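Local coordinates for protein putative chitobiase (PDB 3HNM) that is a putative chitobiase with an F5/8 type C (discoidin-like) domain, which may bind carbohydrate as in many relatives, at residues 69-80 and 128-139. Residues are numbered along the deposited sequence; the frame is centred on the assembly and turned at random.
Sequences FDMGKEYTLFRF and NMDVPATQARYI
Strands 74-77 and 128-136 run antiparallel (166°), their axes 4.5 Å apart at closest, and a beta bulge between Leu-77 and Arg-79 shifts the pairing by two residues. Tyr-75 N hydrogen-bonds to Ala-136 O (2.7 Å). Both segments turn a corner, at Gly-72 and Lys-73 and at Arg-137, and pair again as Phe-69 with Ile-139. In opposite senses, each crosses between the two antiparallel sheets, which face each other in the beta-sandwich (jelly-roll) of the F5/8 type C fold. Between the sheets, Ile-139 CG2 lies 3.6 Å from Phe-80 CE2, its CD1 meets Met-71 SE, and Met-129 CE comes to the Phe-80 ring edge. At the corner, Asp-70 OD1 closes an Asx turn with Gly-72 N (2.7 Å) and forms a salt bridge with Arg-137 NE (2.8 Å), a weak hydrogen bond with carboxylate and guanidinium planes 60° apart. CG of Arg-137 sits over one face of the Tyr-138 ring; the bend at chi2 (79°) then brings a guanidinium face against CZ. Replacing Arg-137 by alanine would probably leave the Asp-70 carboxylate without this countercharge and uncover that ring face. Arg-79 NE pairs with Asp-130 OD1 (3.1 Å), its guanidinium with Trp-163 (cation-pi).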
loop_
_atom_site.group_PDB
_atom_site.type_symbol
_atom_site.label_atom_id
_atom_site.label_comp_id
_atom_site.label_asym_id
_atom_site.label_seq_id
_atom_site.Cartn_x
_atom_site.Cartn_y
_atom_site.Cartn_z
ATOM N N PHE A 69 1.571 7.131 3.371
ATOM C CA PHE A 69 2.836 6.728 3.972
ATOM C C PHE A 69 3.814 7.870 4.110
ATOM O O PHE A 69 4.001 8.637 3.180
ATOM C CB PHE A 69 3.459 5.648 3.114
ATOM C CG PHE A 69 2.532 4.521 2.825
ATOM C CD1 PHE A 69 2.189 3.621 3.824
ATOM C CD2 PHE A 69 1.988 4.359 1.558
ATOM C CE1 PHE A 69 1.323 2.573 3.561
ATOM C CE2 PHE A 69 1.118 3.309 1.285
ATOM C CZ PHE A 69 0.785 2.416 2.287
ATOM N N ASP A 70 4.447 7.984 5.271
ATOM C CA ASP A 70 5.436 9.040 5.475
ATOM C C ASP A 70 6.842 8.428 5.451
ATOM O O ASP A 70 7.295 7.884 6.454
ATOM C CB ASP A 70 5.213 9.750 6.811
ATOM C CG ASP A 70 6.151 10.920 6.997
ATOM O OD1 ASP A 70 7.207 10.913 6.322
ATOM O OD2 ASP A 70 5.847 11.832 7.807
HETATM N N MSE A 71 7.537 8.537 4.321
HETATM C CA MSE A 71 8.873 7.955 4.183
HETATM C C MSE A 71 9.947 8.581 5.058
HETATM O O MSE A 71 11.093 8.132 5.045
HETATM C CB MSE A 71 9.313 8.002 2.727
HETATM C CG MSE A 71 8.557 7.047 1.836
HETATM SE SE MSE A 71 8.956 7.315 -0.057
HETATM C CE MSE A 71 10.614 6.289 -0.168
ATOM N N GLY A 72 9.573 9.616 5.806
ATOM C CA GLY A 72 10.512 10.275 6.698
ATOM C C GLY A 72 11.273 11.415 6.051
ATOM O O GLY A 72 11.203 12.564 6.498
ATOM N N LYS A 73 12.006 11.098 4.992
ATOM C CA LYS A 73 12.785 12.099 4.288
ATOM C C LYS A 73 12.288 12.233 2.846
ATOM O O LYS A 73 11.266 11.653 2.496
ATOM C CB LYS A 73 14.267 11.718 4.329
ATOM C CG LYS A 73 14.540 10.253 4.628
ATOM C CD LYS A 73 16.044 10.021 4.725
ATOM C CE LYS A 73 16.409 8.728 5.463
ATOM N NZ LYS A 73 15.961 8.718 6.895
ATOM N N GLU A 74 12.995 13.004 2.017
ATOM C CA GLU A 74 12.601 13.206 0.624
ATOM C C GLU A 74 13.273 12.210 -0.299
ATOM O O GLU A 74 14.393 11.787 -0.052
ATOM C CB GLU A 74 12.968 14.611 0.188
ATOM C CG GLU A 74 12.513 15.652 1.172
ATOM C CD GLU A 74 11.452 16.558 0.596
ATOM O OE1 GLU A 74 11.774 17.278 -0.377
ATOM O OE2 GLU A 74 10.300 16.546 1.103
ATOM N N TYR A 75 12.588 11.843 -1.373
ATOM C CA TYR A 75 13.122 10.892 -2.343
ATOM C C TYR A 75 12.653 11.267 -3.752
ATOM O O TYR A 75 11.867 12.201 -3.935
ATOM C CB TYR A 75 12.601 9.502 -2.021
ATOM C CG TYR A 75 13.150 8.887 -0.767
ATOM C CD1 TYR A 75 14.073 7.839 -0.840
ATOM C CD2 TYR A 75 12.732 9.319 0.492
ATOM C CE1 TYR A 75 14.564 7.227 0.307
ATOM C CE2 TYR A 75 13.216 8.719 1.650
ATOM C CZ TYR A 75 14.130 7.673 1.554
ATOM O OH TYR A 75 14.612 7.055 2.682
ATOM N N THR A 76 13.121 10.529 -4.750
ATOM C CA THR A 76 12.692 10.769 -6.129
ATOM C C THR A 76 12.192 9.414 -6.642
ATOM O O THR A 76 12.955 8.653 -7.226
ATOM C CB THR A 76 13.864 11.288 -7.026
ATOM O OG1 THR A 76 14.432 12.477 -6.454
ATOM C CG2 THR A 76 13.350 11.629 -8.419
ATOM N N LEU A 77 10.912 9.115 -6.423
ATOM C CA LEU A 77 10.345 7.820 -6.820
ATOM C C LEU A 77 10.465 7.442 -8.293
ATOM O O LEU A 77 10.087 8.211 -9.173
ATOM C CB LEU A 77 8.862 7.727 -6.426
ATOM C CG LEU A 77 8.411 7.940 -4.979
ATOM C CD1 LEU A 77 9.337 7.203 -4.018
ATOM C CD2 LEU A 77 8.421 9.418 -4.685
ATOM N N PHE A 78 10.981 6.244 -8.551
ATOM C CA PHE A 78 11.115 5.748 -9.919
ATOM C C PHE A 78 9.984 4.762 -10.147
ATOM O O PHE A 78 9.355 4.757 -11.200
ATOM C CB PHE A 78 12.440 5.008 -10.138
ATOM C CG PHE A 78 13.645 5.774 -9.713
ATOM C CD1 PHE A 78 13.782 7.121 -10.040
ATOM C CD2 PHE A 78 14.651 5.144 -8.989
ATOM C CE1 PHE A 78 14.911 7.847 -9.645
ATOM C CE2 PHE A 78 15.785 5.844 -8.582
ATOM C CZ PHE A 78 15.919 7.205 -8.911
ATOM N N ARG A 79 9.746 3.911 -9.150
ATOM C CA ARG A 79 8.680 2.918 -9.224
ATOM C C ARG A 79 7.927 2.840 -7.911
ATOM O O ARG A 79 8.327 3.445 -6.917
ATOM C CB ARG A 79 9.229 1.527 -9.561
ATOM C CG ARG A 79 9.830 1.399 -10.948
ATOM C CD ARG A 79 9.924 -0.061 -11.367
ATOM N NE ARG A 79 11.122 -0.337 -12.158
ATOM C CZ ARG A 79 12.356 -0.335 -11.661
ATOM N NH1 ARG A 79 12.557 -0.074 -10.374
ATOM N NH2 ARG A 79 13.387 -0.592 -12.455
ATOM N N PHE A 80 6.831 2.086 -7.933
ATOM C CA PHE A 80 5.971 1.868 -6.774
ATOM C C PHE A 80 5.164 0.604 -7.034
ATOM O O PHE A 80 4.824 0.296 -8.173
ATOM C CB PHE A 80 5.027 3.063 -6.579
ATOM C CG PHE A 80 3.996 2.863 -5.499
ATOM C CD1 PHE A 80 2.853 2.105 -5.739
ATOM C CD2 PHE A 80 4.186 3.401 -4.232
ATOM C CE1 PHE A 80 1.924 1.881 -4.737
ATOM C CE2 PHE A 80 3.258 3.181 -3.222
ATOM C CZ PHE A 80 2.127 2.419 -3.476
ATOM N N ASN A 128 3.868 -4.008 -9.502
ATOM C CA ASN A 128 4.728 -2.827 -9.533
ATOM C C ASN A 128 4.385 -2.012 -10.781
ATOM O O ASN A 128 3.874 -2.549 -11.767
ATOM C CB ASN A 128 6.200 -3.244 -9.564
ATOM C CG ASN A 128 6.637 -3.969 -8.305
ATOM O OD1 ASN A 128 7.723 -4.540 -8.264
ATOM N ND2 ASN A 128 5.804 -3.941 -7.270
HETATM N N MSE A 129 4.675 -0.718 -10.740
HETATM C CA MSE A 129 4.365 0.161 -11.856
HETATM C C MSE A 129 5.446 1.227 -12.034
HETATM O O MSE A 129 6.004 1.720 -11.056
HETATM C CB MSE A 129 3.034 0.842 -11.573
HETATM C CG MSE A 129 3.111 1.742 -10.335
HETATM SE SE MSE A 129 1.413 2.018 -9.436
HETATM C CE MSE A 129 1.467 0.423 -8.358
ATOM N N ASP A 130 5.746 1.585 -13.276
ATOM C CA ASP A 130 6.738 2.619 -13.500
ATOM C C ASP A 130 6.068 3.978 -13.289
ATOM O O ASP A 130 5.131 4.346 -14.000
ATOM C CB ASP A 130 7.335 2.512 -14.907
ATOM C CG ASP A 130 8.442 1.461 -14.998
ATOM O OD1 ASP A 130 9.123 1.240 -13.969
ATOM O OD2 ASP A 130 8.640 0.875 -16.094
ATOM N N VAL A 131 6.560 4.706 -12.293
ATOM C CA VAL A 131 6.035 6.013 -11.921
ATOM C C VAL A 131 6.942 7.163 -12.370
ATOM O O VAL A 131 8.136 7.166 -12.076
ATOM C CB VAL A 131 5.845 6.071 -10.376
ATOM C CG1 VAL A 131 6.381 7.380 -9.795
ATOM C CG2 VAL A 131 4.379 5.910 -10.049
ATOM N N PRO A 132 6.378 8.172 -13.065
ATOM C CA PRO A 132 7.137 9.332 -13.551
ATOM C C PRO A 132 8.087 9.931 -12.514
ATOM O O PRO A 132 7.658 10.324 -11.432
ATOM C CB PRO A 132 6.041 10.318 -13.948
ATOM C CG PRO A 132 4.947 9.437 -14.413
ATOM C CD PRO A 132 4.943 8.334 -13.361
ATOM N N ALA A 133 9.370 10.012 -12.859
ATOM C CA ALA A 133 10.388 10.567 -11.960
ATOM C C ALA A 133 9.870 11.799 -11.220
ATOM O O ALA A 133 9.838 12.899 -11.777
ATOM C CB ALA A 133 11.650 10.921 -12.749
ATOM N N THR A 134 9.470 11.600 -9.964
ATOM C CA THR A 134 8.951 12.682 -9.137
ATOM C C THR A 134 9.515 12.698 -7.710
ATOM O O THR A 134 9.775 11.650 -7.101
ATOM C CB THR A 134 7.400 12.650 -9.073
ATOM O OG1 THR A 134 6.941 13.528 -8.036
ATOM C CG2 THR A 134 6.897 11.238 -8.799
ATOM N N GLN A 135 9.718 13.914 -7.203
ATOM C CA GLN A 135 10.236 14.146 -5.862
ATOM C C GLN A 135 9.101 14.031 -4.868
ATOM O O GLN A 135 8.052 14.653 -5.045
ATOM C CB GLN A 135 10.837 15.546 -5.747
ATOM C CG GLN A 135 12.018 15.816 -6.656
ATOM C CD GLN A 135 12.704 17.145 -6.332
ATOM O OE1 GLN A 135 13.671 17.538 -7.000
ATOM N NE2 GLN A 135 12.206 17.842 -5.298
ATOM N N ALA A 136 9.317 13.245 -3.817
ATOM C CA ALA A 136 8.290 13.057 -2.803
ATOM C C ALA A 136 8.797 12.655 -1.422
ATOM O O ALA A 136 9.895 12.122 -1.270
ATOM C CB ALA A 136 7.275 12.028 -3.292
ATOM N N ARG A 137 7.966 12.940 -0.422
ATOM C CA ARG A 137 8.214 12.622 0.980
ATOM C C ARG A 137 7.084 11.702 1.421
ATOM O O ARG A 137 7.307 10.702 2.103
ATOM C CB ARG A 137 8.174 13.892 1.828
ATOM C CG ARG A 137 7.868 13.659 3.301
ATOM C CD ARG A 137 9.082 13.182 4.064
ATOM N NE ARG A 137 8.808 12.988 5.489
ATOM C CZ ARG A 137 8.419 13.947 6.329
ATOM N NH1 ARG A 137 8.244 15.191 5.902
ATOM N NH2 ARG A 137 8.215 13.658 7.606
ATOM N N TYR A 138 5.867 12.061 1.020
ATOM C CA TYR A 138 4.665 11.296 1.358
ATOM C C TYR A 138 4.066 10.590 0.145
ATOM O O TYR A 138 4.104 11.113 -0.959
ATOM C CB TYR A 138 3.623 12.236 1.938
ATOM C CG TYR A 138 4.156 13.061 3.068
ATOM C CD1 TYR A 138 4.158 12.572 4.370
ATOM C CD2 TYR A 138 4.644 14.341 2.843
ATOM C CE1 TYR A 138 4.626 13.343 5.422
ATOM C CE2 TYR A 138 5.115 15.118 3.887
ATOM C CZ TYR A 138 5.103 14.620 5.169
ATOM O OH TYR A 138 5.545 15.413 6.198
ATOM N N ILE A 139 3.511 9.408 0.356
ATOM C CA ILE A 139 2.896 8.655 -0.719
ATOM C C ILE A 139 1.448 8.420 -0.349
ATOM O O ILE A 139 1.107 8.347 0.835
ATOM C CB ILE A 139 3.554 7.292 -0.909
ATOM C CG1 ILE A 139 4.968 7.475 -1.463
ATOM C CG2 ILE A 139 2.679 6.419 -1.814
ATOM C CD1 ILE A 139 5.795 6.181 -1.552
#